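Glucosamine-6-phosphate deaminase (Bacillus subtilis, PDB 2BKX) belongs to the glucosamine-6-phosphate isomerase/6-phosphogluconolactonase family and binds fructose -6-phosphate in a pocket of its Rossmann-like alpha/beta fold. Local coordinates at residues G140-E143 with P144-F148; E159-R162 with Q163-R167. All blocks are in the same frame, centred on the assembly; numbering follows the deposited sequence.

Interaction 1. Residues G140-E143 with P144-F148. With F6R (fructose -6-phosphate), chain C.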
ATOM      1  N   GLY A 140       1.300   3.492  -4.499  1.00  5.70           N
ATOM      2  CA  GLY A 140      -0.073   3.272  -4.926  1.00  6.17           C
ATOM      3  C   GLY A 140      -0.064   2.901  -6.408  1.00  5.63           C
ATOM      4  O   GLY A 140       0.804   2.151  -6.839  1.00  7.32           O
ATOM      5  N   PHE A 141      -0.977   3.469  -7.186  1.00  6.46           N
ATOM      6  CA  PHE A 141      -0.863   3.390  -8.653  1.00  6.19           C
ATOM      7  C   PHE A 141      -0.537   4.746  -9.268  1.00  6.20           C
ATOM      8  O   PHE A 141      -0.952   5.082 -10.405  1.00  7.13           O
ATOM      9  CB  PHE A 141      -2.087   2.750  -9.298  1.00  6.71           C
ATOM     10  CG  PHE A 141      -2.192   1.250  -9.108  1.00  6.36           C
ATOM     11  CD1 PHE A 141      -3.431   0.715  -8.892  1.00  9.19           C
ATOM     12  CD2 PHE A 141      -1.091   0.390  -9.224  1.00  8.36           C
ATOM     13  CE1 PHE A 141      -3.610  -0.683  -8.811  1.00 10.50           C
ATOM     14  CE2 PHE A 141      -1.267  -1.006  -9.103  1.00  8.81           C
ATOM     15  CZ  PHE A 141      -2.519  -1.525  -8.913  1.00 10.97           C
ATOM     16  N   ASN A 142       0.239   5.528  -8.521  1.00  5.71           N
ATOM     17  CA  ASN A 142       0.813   6.775  -9.038  1.00  5.78           C
ATOM     18  C   ASN A 142       2.020   6.455  -9.887  1.00  6.24           C
ATOM     19  O   ASN A 142       3.083   6.157  -9.342  1.00  5.92           O
ATOM     20  CB  ASN A 142       1.181   7.712  -7.889  1.00  5.58           C
ATOM     21  CG  ASN A 142      -0.009   8.084  -7.068  1.00  5.55           C
ATOM     22  OD1 ASN A 142      -0.814   8.936  -7.480  1.00  7.01           O
ATOM     23  ND2 ASN A 142      -0.120   7.503  -5.889  1.00  5.96           N
ATOM     24  N   GLU A 143       1.804   6.422 -11.211  1.00  6.74           N
ATOM     25  CA  GLU A 143       2.842   6.015 -12.146  1.00  6.71           C
ATOM     26  C   GLU A 143       3.799   7.162 -12.425  1.00  6.78           C
ATOM     27  O   GLU A 143       3.503   8.326 -12.132  1.00  6.93           O
ATOM     28  CB  GLU A 143       2.224   5.523 -13.447  1.00  6.90           C
ATOM     29  CG  GLU A 143       1.266   4.335 -13.301  1.00  7.96           C
ATOM     30  CD  GLU A 143       1.894   2.973 -13.161  1.00  7.97           C
ATOM     31  OE1 GLU A 143       3.029   2.857 -12.662  1.00  7.68           O
ATOM     32  OE2 GLU A 143       1.273   1.957 -13.579  1.00  8.21           O
ATOM     33  N   PRO A 144       4.959   6.857 -13.028  1.00  6.93           N
ATOM     34  CA  PRO A 144       5.871   7.933 -13.403  1.00  7.77           C
ATOM     35  C   PRO A 144       5.206   9.064 -14.147  1.00  8.05           C
ATOM     36  O   PRO A 144       4.351   8.848 -15.015  1.00  9.37           O
ATOM     37  CB  PRO A 144       6.895   7.195 -14.262  1.00  9.06           C
ATOM     38  CG  PRO A 144       6.928   5.822 -13.685  1.00  8.91           C
ATOM     39  CD  PRO A 144       5.515   5.529 -13.332  1.00  7.20           C
ATOM     40  N   GLY A 145       5.565  10.278 -13.733  1.00  8.04           N
ATOM     41  CA  GLY A 145       4.977  11.477 -14.261  1.00  8.58           C
ATOM     42  C   GLY A 145       3.879  12.083 -13.423  1.00  9.28           C
ATOM     43  O   GLY A 145       3.363  13.144 -13.772  1.00 11.25           O
ATOM     44  N   THR A 146       3.493  11.422 -12.326  1.00  8.44           N
ATOM     45  CA  THR A 146       2.424  11.923 -11.505  1.00  7.59           C
ATOM     46  C   THR A 146       2.952  13.070 -10.642  1.00  6.98           C
ATOM     47  O   THR A 146       4.014  12.978 -10.034  1.00  7.76           O
ATOM     48  CB  THR A 146       1.879  10.790 -10.597  1.00  7.39           C
ATOM     49  OG1 THR A 146       1.379   9.714 -11.397  1.00  8.53           O
ATOM     50  CG2 THR A 146       0.734  11.235  -9.706  1.00  7.80           C
ATOM     51  N   SER A 147       2.193  14.144 -10.576  1.00  8.26           N
ATOM     52  CA  SER A 147       2.515  15.233  -9.666  1.00  8.37           C
ATOM     53  C   SER A 147       2.593  14.797  -8.209  1.00  6.63           C
ATOM     54  O   SER A 147       1.744  14.018  -7.724  1.00  6.64           O
ATOM     55  CB  SER A 147       1.422  16.300  -9.729  1.00  9.35           C
ATOM     56  OG  SER A 147       1.671  17.348  -8.806  1.00 10.27           O
ATOM     57  N   PHE A 148       3.580  15.328  -7.479  1.00  6.56           N
ATOM     58  CA  PHE A 148       3.662  15.124  -6.052  1.00  6.82           C
ATOM     59  C   PHE A 148       2.495  15.768  -5.298  1.00  6.26           C
ATOM     60  O   PHE A 148       2.291  15.481  -4.123  1.00  7.51           O
ATOM     61  CB  PHE A 148       5.004  15.598  -5.503  1.00  6.96           C
ATOM     62  CG  PHE A 148       6.186  14.748  -5.907  1.00  8.54           C
ATOM     63  CD1 PHE A 148       6.102  13.655  -6.751  1.00 10.05           C
ATOM     64  CD2 PHE A 148       7.434  15.090  -5.422  1.00  8.90           C
ATOM     65  CE1 PHE A 148       7.222  12.915  -7.055  1.00  9.40           C
ATOM     66  CE2 PHE A 148       8.560  14.335  -5.760  1.00 10.17           C
ATOM     67  CZ  PHE A 148       8.441  13.277  -6.555  1.00  9.55           C
TER
HETATM   68  C1  F6R C1243      -0.463  -1.746  -3.278  1.00 16.24           C
HETATM   69  C2  F6R C1243      -0.039  -0.763  -4.352  1.00 12.72           C
HETATM   70  C3  F6R C1243       1.061  -1.002  -5.394  1.00  8.62           C
HETATM   71  C4  F6R C1243       1.996  -2.179  -5.051  1.00  6.82           C
HETATM   72  C5  F6R C1243       3.104  -2.393  -6.069  1.00  7.20           C
HETATM   73  C6  F6R C1243       3.967  -3.599  -5.714  1.00  6.19           C
HETATM   74  O1  F6R C1243      -1.755  -1.422  -2.729  1.00 14.45           O
HETATM   75  O2  F6R C1243      -0.593   0.314  -4.343  1.00 18.38           O
HETATM   76  O3  F6R C1243       1.887   0.148  -5.446  1.00  8.67           O
HETATM   77  O4  F6R C1243       2.574  -1.930  -3.774  1.00  7.31           O
HETATM   78  O5  F6R C1243       2.593  -2.522  -7.390  1.00  7.57           O
HETATM   79  O6  F6R C1243       3.162  -4.783  -5.823  1.00  5.77           O
HETATM   80  P   F6R C1243       3.739  -6.166  -5.276  1.00  5.35           P
HETATM   81  O1P F6R C1243       3.789  -6.049  -3.777  1.00  5.89           O
HETATM   82  O2P F6R C1243       5.123  -6.296  -5.854  1.00  6.22           O
HETATM   83  O3P F6R C1243       2.794  -7.233  -5.724  1.00  5.38           O

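Interaction 2. Residues E159-R162 with Q163-R167. With F6R (fructose -6-phosphate), chain C.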
ATOM      1  N   GLU A 159       1.855  -0.174 -18.847  1.00 10.15           N
ATOM      2  CA  GLU A 159       1.991  -1.564 -19.267  1.00 11.31           C
ATOM      3  C   GLU A 159       2.876  -2.396 -18.334  1.00 10.07           C
ATOM      4  O   GLU A 159       2.597  -3.566 -18.089  1.00 10.87           O
ATOM      5  CB  GLU A 159       2.465  -1.655 -20.724  1.00 12.82           C
ATOM      6  CG  GLU A 159       1.491  -0.945 -21.723  1.00 18.74           C
ATOM      7  CD  GLU A 159      -0.031  -1.197 -21.517  1.00 20.62           C
ATOM      8  OE1 GLU A 159      -0.498  -2.318 -21.203  1.00 17.93           O
ATOM      9  OE2 GLU A 159      -0.809  -0.233 -21.708  1.00 28.55           O
ATOM     10  N   GLN A 160       3.926  -1.803 -17.771  1.00 11.50           N
ATOM     11  CA  GLN A 160       4.773  -2.570 -16.834  1.00 11.11           C
ATOM     12  C   GLN A 160       3.997  -3.059 -15.613  1.00  9.93           C
ATOM     13  O   GLN A 160       4.263  -4.126 -15.089  1.00 10.03           O
ATOM     14  CB  GLN A 160       5.957  -1.746 -16.384  1.00 12.22           C
ATOM     15  CG  GLN A 160       6.998  -2.527 -15.705  1.00 15.44           C
ATOM     16  CD  GLN A 160       7.956  -1.646 -14.997  1.00 16.81           C
ATOM     17  OE1 GLN A 160       9.098  -1.484 -15.414  1.00 24.14           O
ATOM     18  NE2 GLN A 160       7.489  -1.033 -13.944  1.00 22.21           N
ATOM     19  N   THR A 161       3.043  -2.256 -15.150  1.00  8.67           N
ATOM     20  CA  THR A 161       2.205  -2.616 -14.019  1.00  8.66           C
ATOM     21  C   THR A 161       1.263  -3.753 -14.370  1.00  8.43           C
ATOM     22  O   THR A 161       1.122  -4.718 -13.620  1.00  7.79           O
ATOM     23  CB  THR A 161       1.435  -1.402 -13.569  1.00  8.40           C
ATOM     24  OG1 THR A 161       2.396  -0.415 -13.199  1.00  9.03           O
ATOM     25  CG2 THR A 161       0.528  -1.726 -12.390  1.00  9.01           C
ATOM     26  N   ARG A 162       0.675  -3.669 -15.561  1.00  8.01           N
ATOM     27  CA  ARG A 162      -0.203  -4.766 -16.025  1.00  8.82           C
ATOM     28  C   ARG A 162       0.603  -6.062 -16.204  1.00  8.93           C
ATOM     29  O   ARG A 162       0.141  -7.142 -15.827  1.00  9.36           O
ATOM     30  CB  ARG A 162      -0.913  -4.340 -17.319  1.00  9.77           C
ATOM     31  CG  ARG A 162      -1.845  -3.175 -17.059  1.00 10.72           C
ATOM     32  CD  ARG A 162      -2.635  -2.761 -18.263  1.00 13.08           C
ATOM     33  NE  ARG A 162      -3.640  -3.767 -18.595  1.00 13.34           N
ATOM     34  CZ  ARG A 162      -3.779  -4.393 -19.755  1.00 17.09           C
ATOM     35  NH1 ARG A 162      -2.963  -4.169 -20.775  1.00 19.86           N
ATOM     36  NH2 ARG A 162      -4.743  -5.288 -19.880  1.00 17.36           N
ATOM     37  N   GLN A 163       1.808  -5.939 -16.769  1.00  9.00           N
ATOM     38  CA  GLN A 163       2.705  -7.088 -16.954  1.00 10.32           C
ATOM     39  C   GLN A 163       3.031  -7.718 -15.592  1.00  9.41           C
ATOM     40  O   GLN A 163       2.968  -8.940 -15.421  1.00 10.38           O
ATOM     41  CB  GLN A 163       3.973  -6.606 -17.695  1.00 11.10           C
ATOM     42  CG  GLN A 163       5.040  -7.604 -18.041  1.00 12.65           C
ATOM     43  CD  GLN A 163       6.290  -6.932 -18.644  1.00 14.99           C
ATOM     44  OE1 GLN A 163       6.876  -7.452 -19.613  1.00 21.56           O
ATOM     45  NE2 GLN A 163       6.696  -5.770 -18.104  1.00 16.78           N
ATOM     46  N   ALA A 164       3.366  -6.887 -14.598  1.00  8.28           N
ATOM     47  CA  ALA A 164       3.727  -7.387 -13.284  1.00  8.42           C
ATOM     48  C   ALA A 164       2.570  -8.098 -12.575  1.00  8.60           C
ATOM     49  O   ALA A 164       2.758  -9.073 -11.865  1.00 10.07           O
ATOM     50  CB  ALA A 164       4.233  -6.274 -12.424  1.00  8.18           C
ATOM     51  N   ASN A 165       1.374  -7.560 -12.725  1.00  7.41           N
ATOM     52  CA  ASN A 165       0.238  -8.040 -11.972  1.00  7.84           C
ATOM     53  C   ASN A 165      -0.507  -9.151 -12.707  1.00  8.16           C
ATOM     54  O   ASN A 165      -1.382  -9.754 -12.126  1.00  8.65           O
ATOM     55  CB  ASN A 165      -0.710  -6.879 -11.622  1.00  6.40           C
ATOM     56  CG  ASN A 165      -0.132  -5.936 -10.586  1.00  8.47           C
ATOM     57  OD1 ASN A 165       1.040  -6.079 -10.220  1.00  9.40           O
ATOM     58  ND2 ASN A 165      -0.925  -4.966 -10.144  1.00  7.39           N
ATOM     59  N   ALA A 166      -0.113  -9.444 -13.952  1.00  8.47           N
ATOM     60  CA  ALA A 166      -0.770 -10.490 -14.737  1.00  9.13           C
ATOM     61  C   ALA A 166      -0.771 -11.847 -14.036  1.00 10.28           C
ATOM     62  O   ALA A 166      -1.694 -12.662 -14.234  1.00 10.42           O
ATOM     63  CB  ALA A 166      -0.152 -10.597 -16.148  1.00 10.82           C
ATOM     64  N   ARG A 167       0.255 -12.109 -13.231  1.00  9.88           N
ATOM     65  CA  ARG A 167       0.380 -13.356 -12.470  1.00 11.14           C
ATOM     66  C   ARG A 167      -0.821 -13.671 -11.619  1.00 11.41           C
ATOM     67  O   ARG A 167      -1.063 -14.810 -11.286  1.00 13.41           O
ATOM     68  CB  ARG A 167       1.652 -13.328 -11.595  1.00 11.91           C
ATOM     69  CG  ARG A 167       1.644 -12.292 -10.476  1.00 12.46           C
ATOM     70  CD  ARG A 167       3.106 -11.897  -9.960  1.00 14.93           C
ATOM     71  NE  ARG A 167       3.176 -11.280  -8.592  1.00 18.26           N
ATOM     72  CZ  ARG A 167       3.480  -9.997  -8.260  1.00 16.48           C
ATOM     73  NH1 ARG A 167       3.831  -9.080  -9.187  1.00 15.66           N
ATOM     74  NH2 ARG A 167       3.508  -9.608  -6.951  1.00 10.79           N
TER
HETATM   75  C1  F6R C1243      -0.463  -1.746  -3.278  1.00 16.24           C
HETATM   76  C2  F6R C1243      -0.039  -0.763  -4.352  1.00 12.72           C
HETATM   77  C3  F6R C1243       1.061  -1.002  -5.394  1.00  8.62           C
HETATM   78  C4  F6R C1243       1.996  -2.179  -5.051  1.00  6.82           C
HETATM   79  C5  F6R C1243       3.104  -2.393  -6.069  1.00  7.20           C
HETATM   80  C6  F6R C1243       3.967  -3.599  -5.714  1.00  6.19           C
HETATM   81  O1  F6R C1243      -1.755  -1.422  -2.729  1.00 14.45           O
HETATM   82  O2  F6R C1243      -0.593   0.314  -4.343  1.00 18.38           O
HETATM   83  O3  F6R C1243       1.887   0.148  -5.446  1.00  8.67           O
HETATM   84  O4  F6R C1243       2.574  -1.930  -3.774  1.00  7.31           O
HETATM   85  O5  F6R C1243       2.593  -2.522  -7.390  1.00  7.57           O
HETATM   86  O6  F6R C1243       3.162  -4.783  -5.823  1.00  5.77           O
HETATM   87  P   F6R C1243       3.739  -6.166  -5.276  1.00  5.35           P
HETATM   88  O1P F6R C1243       3.789  -6.049  -3.777  1.00  5.89           O
HETATM   89  O2P F6R C1243       5.123  -6.296  -5.854  1.00  6.22           O
HETATM   90  O3P F6R C1243       2.794  -7.233  -5.724  1.00  5.38           O

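Interaction 1. Residues G140-E143 with P144-F148
E143 and T146 meet round a type II beta turn, a local contact in the loop between strands 128-131 and 153-156. The carbonyl O of E143 takes two bonds from T146. T146 OG1 donates to E143 O at 2.6 Å and comes in on a lone pair, in the carbonyl plane. T146 N reaches the same E143 O at 3.1 Å, also in that plane, with a bent N-H...O angle of 137°. The hydroxyl can do this because chi1 of T146 (-60°) sets OG1 beside its own backbone N. CG2 of T146 then lies 3.6 Å from N142 OD1, the two side chains crossing at about a right angle. OD1 is buried here without a polar partner, while ND2 of N142 bonds to the carbonyls of I139 and M182. P144 and G145 form the corners of the turn, and G145 has the positive phi (98°) usual at the third position of a type II turn. The E143 chain bends at chi2, and its OE1 passes 3.7 Å from P144 CD. H138 ND1 and N136 ND2 hold OE1; N158 N holds OE2, near T161 OG1. H138 bonds the ligand through NE2, so E143 is second shell. Earlier in the same loop, O3 of fructose -6-phosphate donates to G140 O at 2.7 Å. The arrangement is a type II turn within the ligand-binding loop that follows a strand of the Rossmann-like sheet.

Interaction 2. Residues E159-R162 with Q163-R167
A164 N bonds to Q160 O at 2.9 Å, and this helix bond holds the residue whose carbonyl R167 leans on. R167 NH1 turns back to A164 O at 2.9 Å. That donor sits above the carbonyl plane, 51° out of it. R167 NH2 donates to phosphate oxygen O3P of fructose -6-phosphate at 2.8 Å, and the phosphorus lies at the guanidinium edge, in its plane. With chi1 at 66°, CG of R167 stands between the backbone N and the carbonyl carbon, and the chain runs extended from there to NE. The bond to A164 should limit how the guanidinium can swing beside the phosphate. Q163 N to E159 O and N165 N to T161 O are the neighbouring i to i+4 bonds. Q163 NE2 lies 4.0 Å from Q160 CG, with the two amide planes 23° apart. R162 NH1 forms a salt bridge to E159 OE1 at 3.1 Å. E159 OE1 lies in the guanidinium plane and accepts on its syn lone pair. The carbonyls of V175 and P176 take NH2 and NE of R162. This is a short alpha-helix followed closely in sequence by an arginine that binds the phosphate in a sugar-phosphate pocket.

Interactions 1 and 2 follow one another along the chain, with centres about 16 Å apart, and both reach fructose -6-phosphate. Interaction 1 meets its sugar part and interaction 2 its phosphate. The two also touch directly. E143 OE2 and T161 OG1 are 2.7 Å apart, a probable hydrogen bond from loop to helix. Beside it, F141 CE2 packs on T161 CG2 at 3.8 Å, and F141 CZ lies 4.0 Å from N165 ND2, which bonds to the hydroxyl of Y69. T36, G38, T39, H138 and K202 also bond to the ligand.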